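Local coordinates for protein carboxylesterase (Uncultured bacterium, PDB 5GMX) that hydrolyses carboxylic ester bonds as a family VIII carboxylesterase of beta-lactamase-like fold, and also acts on oxyimino cephalosporins, at residues A[62-67]-A[210-215]; A[94-99]-A[111-116]; A[122-127]-A[149-154]; A[214-219]-A[251-256]. One frame throughout, in Å; residues are numbered along the deposited sequence.

Overall arrangement
From the N terminus, the chain first passes 62-67, which leads into strand 67-68 and is met by 210-215 to close contact 1, the widest loop of the four. Contacts 2 and 3 are nested inside that loop, one after the other: contact 2 joins the starts of helices 96-99 and 113-117, and contact 3 joins the loops after helices 113-117 and 138-146. These two lie on the far side of the chain's centre from contact 1, their centres about 15 Å apart, and touch where Val111 packs on Pro154. Contact 4 starts on the residues that end contact 1, sharing Ala214 and Glu215, and ties this loop to helix 250-253; an Asp210-Arg256 salt bridge joins the two contacts again.

Contact 1: A[62-67]-A[210-215]; sequences RSDTLI and DHRVAE
Arg212 reaches across to the backbone of Asp64 and grips its carbonyl oxygen side-on: NE lies 2.7 Å and NH2 2.9 Å from Asp64 O, which sits in the guanidinium plane, at its edge. A bend at chi3 (54°) brings NE and NH2 to this oxygen. One face of the guanidinium is covered by Leu66, whose CD1 lies 3.7 Å above the plane, over its centre. The carboxylate of Asp64 may add a long-range attraction, its OD2 3.8 Å from Arg212 NE and well out of the guanidinium plane, with no N-H pointing at it. The backbones also pair, starting at Arg212 itself. Leu66 N donates to Arg212 O at 2.9 Å, and Ala214 N returns a nearly straight bond to Leu66 O at 2.7 Å. Beside this pairing, the methyl CG2 of Thr65 rests 3.6 Å from Ala214 CB, and Ile67 CD1 lies near Ala214 O. A type I turn from Arg62 to Thr65 sets up the first segment, and the hydroxyl OG1 of Thr65 ties it back by accepting from Arg62 N at 2.8 Å. The guanidinium itself has further partners: NH1 forms a salt bridge with Glu209, and NH2 also donates to the backbone oxygen of Asn199. A buried arginine is thus held at several points, which should fix its rotation. The backbone pairing amounts to a single beta bridge, Leu66 with Val213, joining two loops of the beta-lactamase-like fold just where the chain enters the short strand 67-68.

Contact 2: A[94-99]-A[111-116]; sequences ARVADY and VTVAQL
The ring of Tyr99 meets Val113 at its edge: methyl CG2 of Val113 lies near the ring plane, 3.9 Å from Tyr99 CE2, and the two side chains cross at about a right angle. With CG anti to the carbonyl carbon, chi1 of -48° places the CE2 edge against that methyl, while the Tyr99 hydroxyl reaches past the contact to bond with the backbone N of Asp91. The extended Arg95 side chain forms a salt bridge through NE with Asp110, just ahead of the second segment. Beside these groups Val96 supplies the main apolar packing. Its CG2 branch, anti to the carbonyl carbon, touches CG1 of Val111 and lies 4.0 Å from CB of Leu116, with CG2 of Val113 more loosely placed; the same methyl also lies beside Val111 O, 3.5 Å away. Val172 of helix 165-175 packs against both Val96 and Leu116. The backbones form one beta bridge, Arg95 with Thr112, immediately ahead of two short helices, 96-99 and 113-117. Val113 N donates to Ala94 O at 2.9 Å, and Val96 N donates to Val111 O, also at 2.9 Å. Thr112 stands at the N-cap of the second helix and forms a capping box with Gln115: Gln115 N donates to Thr112 OG1, and Thr112 N donates in turn to Gln115 OE1, each at 3.2 Å. A water extends the link, accepting from Ala97 N and donating to Val111 O at 2.8 Å.

Contact 3: A[122-127]-A[149-154]; sequences GICGPR and WPFFEP
The CA of Gly122 sits over a face of the Phe152 ring, 3.8 Å from its centroid and 22° off the normal, a CH-pi contact. Phe152 CG stands between the backbone N and the carbonyl carbon (chi1 50°), which brings a face of the ring against the glycine CA; Cys124 SG approaches the same ring obliquely, 3.7 Å from Phe152 CE2. The carbonyl oxygen of Gly122 accepts from Phe151 N at 2.8 Å. At the other end Arg127, extended from CG to NE, holds Trp149 O side-on, NE and NH2 each at 2.8 Å from that oxygen. A weak bond from Arg127 NH2 to Pro150 O accompanies it. CE1 of Phe151 lies over one guanidinium face, the two planes 44° apart, while Gly125 O and Cys124 N meet the Phe151 ring at its edge. A water joins Gly122 O and Trp149 O, donating to both. These are two loops, after helix 113-117 and after helix 138-146; helix 237-244 packs on Phe151 and Cys124 through Ala238.

Contact 4: A[214-219]-A[251-256]; sequences AEMLPV and HIANDR
Ala214 and Glu215 lead into the contact, with CG of Glu215 passing 4.1 Å from Asn254 OD1. The carboxylate of Glu215 is turned elsewhere, to the backbone N of Ala55. Met216, present as selenomethionine, carries the main interaction. Its backbone N donates to Asn254 OD1 at 2.9 Å, the donor lying in the amide plane on a lone pair of the oxygen. Its carbonyl receives a weaker bond from the same amide, 3.3 Å between Asn254 ND2 and Met216 O. The side chain leaves with CG anti to the backbone N (chi1 -176°), then bends at the next two torsions; Met216 CB stays 3.9 Å from Ala253 CB, and CE swings round to 4.1 Å from that same methyl. Met216 also packs on Ile67 and on Tyr70, a residue of the pocket that holds phenylmethanesulfonic acid, and Ala253 touches Tyr70 too. Asn254 follows directly on helix 250-253. One side-chain amide thus serves both the N-H and the C=O of a single residue, the way a strand partner would; the pairing should fix the amide's rotation, and it supplies Met216 N with an acceptor and Met216 O with a weak donor close to the ligand pocket.

Contact 1: A[62-67]-A[210-215]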
loop_
_atom_site.group_PDB
_atom_site.type_symbol
_atom_site.label_atom_id
_atom_site.label_comp_id
_atom_site.label_asym_id
_atom_site.label_seq_id
_atom_site.Cartn_x
_atom_site.Cartn_y
_atom_site.Cartn_z
ATOM N N ARG A 62 -13.291 11.844 12.402
ATOM C CA ARG A 62 -12.502 12.959 12.916
ATOM C C ARG A 62 -11.191 13.086 12.172
ATOM O O ARG A 62 -10.879 12.255 11.318
ATOM C CB ARG A 62 -12.289 12.809 14.417
ATOM C CG ARG A 62 -13.635 12.701 15.133
ATOM C CD ARG A 62 -13.498 12.606 16.623
ATOM N NE ARG A 62 -12.777 13.767 17.129
ATOM C CZ ARG A 62 -12.840 14.201 18.380
ATOM N NH1 ARG A 62 -13.627 13.591 19.258
ATOM N NH2 ARG A 62 -12.135 15.263 18.741
ATOM N N SER A 63 -10.439 14.147 12.460
ATOM C CA SER A 63 -9.197 14.395 11.739
ATOM C C SER A 63 -8.203 13.239 11.886
ATOM O O SER A 63 -7.499 12.900 10.939
ATOM C CB SER A 63 -8.546 15.697 12.217
ATOM O OG SER A 63 -8.221 15.625 13.587
ATOM N N ASP A 64 -8.160 12.627 13.063
ATOM C CA ASP A 64 -7.186 11.567 13.317
ATOM C C ASP A 64 -7.747 10.149 13.152
ATOM O O ASP A 64 -7.108 9.183 13.564
ATOM C CB ASP A 64 -6.601 11.727 14.728
ATOM C CG ASP A 64 -7.635 11.528 15.824
ATOM O OD1 ASP A 64 -8.849 11.499 15.513
ATOM O OD2 ASP A 64 -7.238 11.444 17.009
ATOM N N THR A 65 -8.929 10.032 12.555
ATOM C CA THR A 65 -9.564 8.729 12.367
ATOM C C THR A 65 -8.736 7.847 11.421
ATOM O O THR A 65 -8.225 8.315 10.402
ATOM C CB THR A 65 -11.011 8.887 11.835
ATOM O OG1 THR A 65 -11.819 9.499 12.848
ATOM C CG2 THR A 65 -11.621 7.538 11.472
ATOM N N LEU A 66 -8.584 6.577 11.791
ATOM C CA LEU A 66 -7.850 5.597 10.990
ATOM C C LEU A 66 -8.764 4.507 10.418
ATOM O O LEU A 66 -9.812 4.207 10.980
ATOM C CB LEU A 66 -6.762 4.929 11.834
ATOM C CG LEU A 66 -5.729 5.859 12.475
ATOM C CD1 LEU A 66 -5.007 5.107 13.562
ATOM C CD2 LEU A 66 -4.746 6.373 11.427
ATOM N N ILE A 67 -8.340 3.897 9.318
ATOM C CA ILE A 67 -9.070 2.780 8.721
ATOM C C ILE A 67 -8.080 1.808 8.072
ATOM O O ILE A 67 -6.990 2.206 7.648
ATOM C CB ILE A 67 -10.110 3.272 7.666
ATOM C CG1 ILE A 67 -11.133 2.182 7.321
ATOM C CG2 ILE A 67 -9.422 3.799 6.413
ATOM C CD1 ILE A 67 -11.965 1.693 8.509
ATOM N N ASP A 210 -5.689 2.622 19.146
ATOM C CA ASP A 210 -6.761 1.797 18.596
ATOM C C ASP A 210 -8.136 2.456 18.666
ATOM O O ASP A 210 -9.011 2.133 17.873
ATOM C CB ASP A 210 -6.819 0.437 19.291
ATOM C CG ASP A 210 -7.508 -0.612 18.432
ATOM O OD1 ASP A 210 -6.863 -1.130 17.495
ATOM O OD2 ASP A 210 -8.701 -0.901 18.671
ATOM N N HIS A 211 -8.320 3.390 19.593
ATOM C CA HIS A 211 -9.592 4.090 19.722
ATOM C C HIS A 211 -9.898 4.941 18.486
ATOM O O HIS A 211 -11.032 5.389 18.301
ATOM C CB HIS A 211 -9.595 4.971 20.982
ATOM C CG HIS A 211 -8.690 6.164 20.891
ATOM N ND1 HIS A 211 -7.348 6.106 21.196
ATOM C CD2 HIS A 211 -8.942 7.450 20.546
ATOM C CE1 HIS A 211 -6.805 7.301 21.023
ATOM N NE2 HIS A 211 -7.751 8.133 20.630
ATOM N N ARG A 212 -8.887 5.171 17.649
ATOM C CA ARG A 212 -9.062 6.033 16.483
ATOM C C ARG A 212 -9.638 5.298 15.274
ATOM O O ARG A 212 -10.010 5.928 14.285
ATOM C CB ARG A 212 -7.730 6.678 16.098
ATOM C CG ARG A 212 -7.140 7.569 17.181
ATOM C CD ARG A 212 -5.666 7.838 16.920
ATOM N NE ARG A 212 -5.469 8.368 15.572
ATOM C CZ ARG A 212 -4.286 8.521 14.994
ATOM N NH1 ARG A 212 -3.179 8.193 15.643
ATOM N NH2 ARG A 212 -4.215 9.012 13.766
ATOM N N VAL A 213 -9.696 3.969 15.335
ATOM C CA VAL A 213 -10.095 3.194 14.161
ATOM C C VAL A 213 -11.594 3.288 13.875
ATOM O O VAL A 213 -12.427 3.074 14.755
ATOM C CB VAL A 213 -9.699 1.707 14.302
ATOM C CG1 VAL A 213 -10.097 0.929 13.060
ATOM C CG2 VAL A 213 -8.210 1.589 14.516
ATOM N N ALA A 214 -11.926 3.617 12.632
ATOM C CA ALA A 214 -13.307 3.617 12.183
ATOM C C ALA A 214 -13.734 2.192 11.891
ATOM O O ALA A 214 -12.907 1.291 11.871
ATOM C CB ALA A 214 -13.470 4.481 10.948
ATOM N N GLU A 215 -15.021 1.994 11.635
ATOM C CA GLU A 215 -15.548 0.659 11.371
ATOM C C GLU A 215 -15.548 0.365 9.882
ATOM O O GLU A 215 -16.087 1.138 9.090
ATOM C CB GLU A 215 -16.962 0.525 11.937
ATOM C CG GLU A 215 -17.633 -0.806 11.653
ATOM C CD GLU A 215 -19.115 -0.799 12.005
ATOM O OE1 GLU A 215 -19.663 0.292 12.298
ATOM O OE2 GLU A 215 -19.726 -1.889 12.006
HETATM O O HOH W 1 -12.449 8.266 14.896
#

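Contact 2: A[94-99]-A[111-116]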
loop_
_atom_site.group_PDB
_atom_site.type_symbol
_atom_site.label_atom_id
_atom_site.label_comp_id
_atom_site.label_asym_id
_atom_site.label_seq_id
_atom_site.Cartn_x
_atom_site.Cartn_y
_atom_site.Cartn_z
ATOM N N ALA A 94 20.453 -8.198 -6.978
ATOM C CA ALA A 94 21.036 -9.292 -6.208
ATOM C C ALA A 94 20.007 -10.367 -5.884
ATOM O O ALA A 94 18.809 -10.093 -5.837
ATOM C CB ALA A 94 21.660 -8.759 -4.917
ATOM N N ARG A 95 20.486 -11.588 -5.663
ATOM C CA ARG A 95 19.630 -12.693 -5.264
ATOM C C ARG A 95 19.071 -12.448 -3.875
ATOM O O ARG A 95 19.805 -12.024 -2.981
ATOM C CB ARG A 95 20.400 -14.017 -5.276
ATOM C CG ARG A 95 20.999 -14.418 -6.623
ATOM C CD ARG A 95 22.001 -15.571 -6.448
ATOM N NE ARG A 95 22.401 -16.156 -7.727
ATOM C CZ ARG A 95 23.265 -15.600 -8.570
ATOM N NH1 ARG A 95 23.826 -14.432 -8.280
ATOM N NH2 ARG A 95 23.563 -16.209 -9.709
ATOM N N VAL A 96 17.781 -12.729 -3.694
ATOM C CA VAL A 96 17.162 -12.704 -2.372
ATOM C C VAL A 96 18.000 -13.505 -1.367
ATOM O O VAL A 96 18.185 -13.079 -0.219
ATOM C CB VAL A 96 15.723 -13.286 -2.394
ATOM C CG1 VAL A 96 15.120 -13.281 -0.988
ATOM C CG2 VAL A 96 14.840 -12.514 -3.351
ATOM N N ALA A 97 18.518 -14.654 -1.811
ATOM C CA ALA A 97 19.247 -15.565 -0.927
ATOM C C ALA A 97 20.566 -14.978 -0.423
ATOM O O ALA A 97 21.113 -15.452 0.571
ATOM C CB ALA A 97 19.501 -16.909 -1.632
ATOM N N ASP A 98 21.069 -13.942 -1.089
ATOM C CA ASP A 98 22.239 -13.220 -0.581
ATOM C C ASP A 98 21.956 -12.614 0.794
ATOM O O ASP A 98 22.840 -12.546 1.644
ATOM C CB ASP A 98 22.661 -12.115 -1.555
ATOM C CG ASP A 98 23.376 -12.654 -2.782
ATOM O OD1 ASP A 98 23.466 -13.897 -2.920
ATOM O OD2 ASP A 98 23.841 -11.836 -3.613
ATOM N N TYR A 99 20.717 -12.184 1.004
ATOM C CA TYR A 99 20.316 -11.551 2.258
ATOM C C TYR A 99 19.516 -12.490 3.157
ATOM O O TYR A 99 19.444 -12.297 4.373
ATOM C CB TYR A 99 19.483 -10.306 1.983
ATOM C CG TYR A 99 20.069 -9.378 0.952
ATOM C CD1 TYR A 99 21.205 -8.631 1.231
ATOM C CD2 TYR A 99 19.449 -9.201 -0.281
ATOM C CE1 TYR A 99 21.742 -7.766 0.290
ATOM C CE2 TYR A 99 19.973 -8.329 -1.228
ATOM C CZ TYR A 99 21.116 -7.610 -0.931
ATOM O OH TYR A 99 21.644 -6.740 -1.857
ATOM N N VAL A 111 16.396 -16.320 -7.669
ATOM C CA VAL A 111 15.413 -15.233 -7.626
ATOM C C VAL A 111 16.029 -13.936 -7.103
ATOM O O VAL A 111 16.610 -13.917 -6.019
ATOM C CB VAL A 111 14.207 -15.601 -6.732
ATOM C CG1 VAL A 111 13.236 -14.425 -6.623
ATOM C CG2 VAL A 111 13.493 -16.848 -7.262
ATOM N N THR A 112 15.891 -12.853 -7.863
ATOM C CA THR A 112 16.423 -11.552 -7.459
ATOM C C THR A 112 15.413 -10.724 -6.656
ATOM O O THR A 112 14.219 -11.015 -6.661
ATOM C CB THR A 112 16.855 -10.747 -8.665
ATOM O OG1 THR A 112 15.687 -10.338 -9.378
ATOM C CG2 THR A 112 17.749 -11.601 -9.583
ATOM N N VAL A 113 15.897 -9.698 -5.964
ATOM C CA VAL A 113 15.020 -8.846 -5.160
ATOM C C VAL A 113 13.995 -8.136 -6.048
ATOM O O VAL A 113 12.818 -8.044 -5.700
ATOM C CB VAL A 113 15.839 -7.824 -4.339
ATOM C CG1 VAL A 113 14.918 -6.813 -3.615
ATOM C CG2 VAL A 113 16.729 -8.567 -3.348
ATOM N N ALA A 114 14.435 -7.693 -7.223
ATOM C CA ALA A 114 13.540 -7.058 -8.190
ATOM C C ALA A 114 12.408 -8.000 -8.621
ATOM O O ALA A 114 11.263 -7.571 -8.762
ATOM C CB ALA A 114 14.329 -6.583 -9.415
ATOM N N GLN A 115 12.720 -9.282 -8.803
ATOM C CA GLN A 115 11.696 -10.271 -9.160
ATOM C C GLN A 115 10.720 -10.556 -8.011
ATOM O O GLN A 115 9.517 -10.691 -8.228
ATOM C CB GLN A 115 12.348 -11.580 -9.613
ATOM C CG GLN A 115 13.012 -11.496 -10.971
ATOM C CD GLN A 115 13.782 -12.763 -11.318
ATOM O OE1 GLN A 115 14.143 -13.546 -10.440
ATOM N NE2 GLN A 115 14.034 -12.967 -12.605
ATOM N N LEU A 116 11.248 -10.672 -6.796
ATOM C CA LEU A 116 10.416 -10.845 -5.609
ATOM C C LEU A 116 9.435 -9.674 -5.455
ATOM O O LEU A 116 8.253 -9.872 -5.170
ATOM C CB LEU A 116 11.288 -10.958 -4.349
ATOM C CG LEU A 116 10.605 -11.318 -3.025
ATOM C CD1 LEU A 116 10.264 -12.794 -2.975
ATOM C CD2 LEU A 116 11.449 -10.917 -1.824
HETATM O O HOH W 2 17.289 -15.881 -4.133
#

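Contact 3: A[122-127]-A[149-154]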
loop_
_atom_site.group_PDB
_atom_site.type_symbol
_atom_site.label_atom_id
_atom_site.label_comp_id
_atom_site.label_asym_id
_atom_site.label_seq_id
_atom_site.Cartn_x
_atom_site.Cartn_y
_atom_site.Cartn_z
ATOM N N GLY A 122 6.769 -16.342 -7.741
ATOM C CA GLY A 122 5.893 -17.492 -7.868
ATOM C C GLY A 122 5.409 -18.101 -6.566
ATOM O O GLY A 122 4.934 -19.230 -6.551
ATOM N N ILE A 123 5.525 -17.378 -5.461
ATOM C CA ILE A 123 4.984 -17.890 -4.203
ATOM C C ILE A 123 3.807 -17.025 -3.771
ATOM O O ILE A 123 3.802 -16.419 -2.688
ATOM C CB ILE A 123 6.052 -17.958 -3.100
ATOM C CG1 ILE A 123 6.906 -16.698 -3.097
ATOM C CG2 ILE A 123 6.968 -19.159 -3.322
ATOM C CD1 ILE A 123 7.920 -16.685 -1.982
ATOM N N CYS A 124 2.813 -16.978 -4.651
ATOM C CA CYS A 124 1.716 -16.019 -4.575
ATOM C C CYS A 124 0.883 -16.146 -3.293
ATOM O O CYS A 124 0.220 -15.189 -2.873
ATOM C CB CYS A 124 0.835 -16.167 -5.815
ATOM S SG CYS A 124 1.795 -16.373 -7.374
ATOM N N GLY A 125 0.930 -17.325 -2.679
ATOM C CA GLY A 125 0.254 -17.580 -1.419
ATOM C C GLY A 125 0.758 -18.888 -0.827
ATOM O O GLY A 125 1.395 -19.676 -1.524
ATOM N N PRO A 126 0.477 -19.132 0.462
ATOM C CA PRO A 126 0.950 -20.362 1.113
ATOM C C PRO A 126 0.286 -21.582 0.497
ATOM O O PRO A 126 -0.901 -21.524 0.203
ATOM C CB PRO A 126 0.519 -20.187 2.577
ATOM C CG PRO A 126 0.183 -18.713 2.716
ATOM C CD PRO A 126 -0.309 -18.288 1.377
ATOM N N ARG A 127 1.030 -22.662 0.300
ATOM C CA ARG A 127 0.450 -23.845 -0.319
ATOM C C ARG A 127 -0.536 -24.532 0.621
ATOM O O ARG A 127 -1.561 -25.060 0.189
ATOM C CB ARG A 127 1.547 -24.819 -0.740
ATOM C CG ARG A 127 2.097 -24.536 -2.119
ATOM C CD ARG A 127 3.148 -25.554 -2.546
ATOM N NE ARG A 127 3.769 -25.132 -3.797
ATOM C CZ ARG A 127 3.241 -25.348 -4.998
ATOM N NH1 ARG A 127 2.080 -25.983 -5.104
ATOM N NH2 ARG A 127 3.864 -24.919 -6.091
ATOM N N TRP A 149 7.855 -24.320 -2.753
ATOM C CA TRP A 149 8.056 -24.502 -4.188
ATOM C C TRP A 149 7.127 -23.573 -4.976
ATOM O O TRP A 149 5.919 -23.571 -4.751
ATOM C CB TRP A 149 7.798 -25.976 -4.560
ATOM C CG TRP A 149 7.944 -26.299 -6.008
ATOM C CD1 TRP A 149 6.938 -26.491 -6.917
ATOM C CD2 TRP A 149 9.171 -26.454 -6.727
ATOM N NE1 TRP A 149 7.465 -26.758 -8.155
ATOM C CE2 TRP A 149 8.834 -26.748 -8.068
ATOM C CE3 TRP A 149 10.519 -26.381 -6.370
ATOM C CZ2 TRP A 149 9.799 -26.960 -9.055
ATOM C CZ3 TRP A 149 11.480 -26.593 -7.349
ATOM C CH2 TRP A 149 11.113 -26.886 -8.676
ATOM N N PRO A 150 7.689 -22.774 -5.893
ATOM C CA PRO A 150 6.916 -21.798 -6.674
ATOM C C PRO A 150 5.850 -22.435 -7.566
ATOM O O PRO A 150 6.035 -23.556 -8.059
ATOM C CB PRO A 150 7.984 -21.112 -7.531
ATOM C CG PRO A 150 9.267 -21.352 -6.817
ATOM C CD PRO A 150 9.132 -22.690 -6.185
ATOM N N PHE A 151 4.760 -21.714 -7.790
ATOM C CA PHE A 151 3.675 -22.185 -8.652
ATOM C C PHE A 151 4.047 -22.119 -10.122
ATOM O O PHE A 151 3.521 -22.866 -10.934
ATOM C CB PHE A 151 2.412 -21.358 -8.413
ATOM C CG PHE A 151 1.854 -21.505 -7.044
ATOM C CD1 PHE A 151 1.251 -22.684 -6.655
ATOM C CD2 PHE A 151 1.940 -20.464 -6.128
ATOM C CE1 PHE A 151 0.728 -22.828 -5.384
ATOM C CE2 PHE A 151 1.424 -20.603 -4.846
ATOM C CZ PHE A 151 0.814 -21.782 -4.474
ATOM N N PHE A 152 4.926 -21.188 -10.470
ATOM C CA PHE A 152 5.435 -21.091 -11.830
ATOM C C PHE A 152 6.926 -20.796 -11.754
ATOM O O PHE A 152 7.442 -20.468 -10.687
ATOM C CB PHE A 152 4.696 -20.017 -12.644
ATOM C CG PHE A 152 4.592 -18.658 -11.962
ATOM C CD1 PHE A 152 5.655 -17.767 -11.976
ATOM C CD2 PHE A 152 3.421 -18.276 -11.327
ATOM C CE1 PHE A 152 5.552 -16.511 -11.364
ATOM C CE2 PHE A 152 3.308 -17.028 -10.704
ATOM C CZ PHE A 152 4.377 -16.146 -10.727
ATOM N N GLU A 153 7.626 -20.949 -12.869
ATOM C CA GLU A 153 9.053 -20.664 -12.891
ATOM C C GLU A 153 9.311 -19.176 -12.621
ATOM O O GLU A 153 8.764 -18.321 -13.307
ATOM C CB GLU A 153 9.646 -21.060 -14.228
ATOM C CG GLU A 153 11.137 -20.844 -14.290
ATOM C CD GLU A 153 11.735 -21.348 -15.579
ATOM O OE1 GLU A 153 10.982 -21.885 -16.413
ATOM O OE2 GLU A 153 12.957 -21.208 -15.758
ATOM N N PRO A 154 10.147 -18.867 -11.618
ATOM C CA PRO A 154 10.379 -17.467 -11.241
ATOM C C PRO A 154 10.889 -16.623 -12.405
ATOM O O PRO A 154 11.741 -17.087 -13.162
ATOM C CB PRO A 154 11.438 -17.578 -10.142
ATOM C CG PRO A 154 11.216 -18.940 -9.547
ATOM C CD PRO A 154 10.849 -19.804 -10.722
HETATM O O HOH W 3 4.371 -21.401 -4.271
#

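Contact 4: A[214-219]-A[251-256]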
loop_
_atom_site.group_PDB
_atom_site.type_symbol
_atom_site.label_atom_id
_atom_site.label_comp_id
_atom_site.label_asym_id
_atom_site.label_seq_id
_atom_site.Cartn_x
_atom_site.Cartn_y
_atom_site.Cartn_z
ATOM N N ALA A 214 -11.926 3.617 12.632
ATOM C CA ALA A 214 -13.307 3.617 12.183
ATOM C C ALA A 214 -13.734 2.192 11.891
ATOM O O ALA A 214 -12.907 1.291 11.871
ATOM C CB ALA A 214 -13.470 4.481 10.948
ATOM N N GLU A 215 -15.021 1.994 11.635
ATOM C CA GLU A 215 -15.548 0.659 11.371
ATOM C C GLU A 215 -15.548 0.365 9.882
ATOM O O GLU A 215 -16.087 1.138 9.090
ATOM C CB GLU A 215 -16.962 0.525 11.937
ATOM C CG GLU A 215 -17.633 -0.806 11.653
ATOM C CD GLU A 215 -19.115 -0.799 12.005
ATOM O OE1 GLU A 215 -19.663 0.292 12.298
ATOM O OE2 GLU A 215 -19.726 -1.889 12.006
HETATM N N MSE A 216 -14.938 -0.750 9.495
HETATM C CA MSE A 216 -14.922 -1.128 8.090
HETATM C C MSE A 216 -16.282 -1.682 7.665
HETATM O O MSE A 216 -16.894 -2.461 8.388
HETATM C CB MSE A 216 -13.839 -2.158 7.817
HETATM C CG MSE A 216 -13.730 -2.500 6.338
HETATM SE SE MSE A 216 -12.949 -0.994 5.361
HETATM C CE MSE A 216 -11.219 -1.133 6.155
ATOM N N LEU A 217 -16.758 -1.282 6.491
ATOM C CA LEU A 217 -18.083 -1.704 6.043
ATOM C C LEU A 217 -18.044 -2.451 4.707
ATOM O O LEU A 217 -17.547 -1.933 3.706
ATOM C CB LEU A 217 -19.013 -0.493 5.943
ATOM C CG LEU A 217 -18.961 0.416 7.173
ATOM C CD1 LEU A 217 -19.713 1.718 6.934
ATOM C CD2 LEU A 217 -19.479 -0.298 8.409
ATOM N N PRO A 218 -18.575 -3.680 4.695
ATOM C CA PRO A 218 -18.640 -4.491 3.473
ATOM C C PRO A 218 -19.629 -3.906 2.464
ATOM O O PRO A 218 -20.493 -3.109 2.843
ATOM C CB PRO A 218 -19.107 -5.856 3.980
ATOM C CG PRO A 218 -19.835 -5.560 5.249
ATOM C CD PRO A 218 -19.158 -4.368 5.860
ATOM N N VAL A 219 -19.502 -4.294 1.199
ATOM C CA VAL A 219 -20.368 -3.766 0.143
ATOM C C VAL A 219 -21.806 -4.258 0.276
ATOM O O VAL A 219 -22.105 -5.102 1.117
ATOM C CB VAL A 219 -19.850 -4.154 -1.261
ATOM C CG1 VAL A 219 -19.703 -5.665 -1.380
ATOM C CG2 VAL A 219 -20.788 -3.627 -2.334
ATOM N N HIS A 251 -14.708 -7.959 7.581
ATOM C CA HIS A 251 -14.890 -8.242 8.992
ATOM C C HIS A 251 -13.573 -8.281 9.766
ATOM O O HIS A 251 -13.506 -7.797 10.893
ATOM C CB HIS A 251 -15.625 -9.574 9.156
ATOM C CG HIS A 251 -15.957 -9.911 10.575
ATOM N ND1 HIS A 251 -16.797 -9.136 11.348
ATOM C CD2 HIS A 251 -15.564 -10.940 11.362
ATOM C CE1 HIS A 251 -16.906 -9.675 12.550
ATOM N NE2 HIS A 251 -16.167 -10.770 12.585
ATOM N N ILE A 252 -12.529 -8.850 9.161
ATOM C CA ILE A 252 -11.272 -9.068 9.877
ATOM C C ILE A 252 -10.588 -7.736 10.220
ATOM O O ILE A 252 -9.889 -7.634 11.222
ATOM C CB ILE A 252 -10.304 -9.974 9.073
ATOM C CG1 ILE A 252 -9.199 -10.522 9.982
ATOM C CG2 ILE A 252 -9.727 -9.243 7.864
ATOM C CD1 ILE A 252 -9.702 -11.396 11.110
ATOM N N ALA A 253 -10.827 -6.710 9.409
ATOM C CA ALA A 253 -10.320 -5.372 9.696
ATOM C C ALA A 253 -10.846 -4.848 11.039
ATOM O O ALA A 253 -10.182 -4.052 11.702
ATOM C CB ALA A 253 -10.695 -4.417 8.575
ATOM N N ASN A 254 -12.033 -5.307 11.434
ATOM C CA ASN A 254 -12.666 -4.863 12.673
ATOM C C ASN A 254 -12.216 -5.678 13.885
ATOM O O ASN A 254 -12.739 -5.517 14.987
ATOM C CB ASN A 254 -14.189 -4.930 12.533
ATOM C CG ASN A 254 -14.717 -4.039 11.409
ATOM O OD1 ASN A 254 -14.200 -2.945 11.161
ATOM N ND2 ASN A 254 -15.745 -4.512 10.722
ATOM N N ASP A 255 -11.231 -6.542 13.674
ATOM C CA ASP A 255 -10.683 -7.369 14.738
ATOM C C ASP A 255 -9.371 -6.776 15.224
ATOM O O ASP A 255 -8.497 -6.453 14.421
ATOM C CB ASP A 255 -10.511 -8.810 14.243
ATOM C CG ASP A 255 -9.859 -9.721 15.269
ATOM O OD1 ASP A 255 -10.579 -10.361 16.065
ATOM O OD2 ASP A 255 -8.613 -9.799 15.278
ATOM N N ARG A 256 -9.257 -6.598 16.538
ATOM C CA ARG A 256 -8.098 -5.938 17.133
ATOM C C ARG A 256 -6.806 -6.705 16.879
ATOM O O ARG A 256 -5.766 -6.095 16.655
ATOM C CB ARG A 256 -8.308 -5.728 18.644
ATOM C CG ARG A 256 -7.049 -5.346 19.430
ATOM C CD ARG A 256 -6.444 -3.994 19.010
ATOM N NE ARG A 256 -5.089 -3.831 19.542
ATOM C CZ ARG A 256 -4.182 -2.977 19.067
ATOM N NH1 ARG A 256 -4.468 -2.192 18.034
ATOM N NH2 ARG A 256 -2.974 -2.925 19.612
#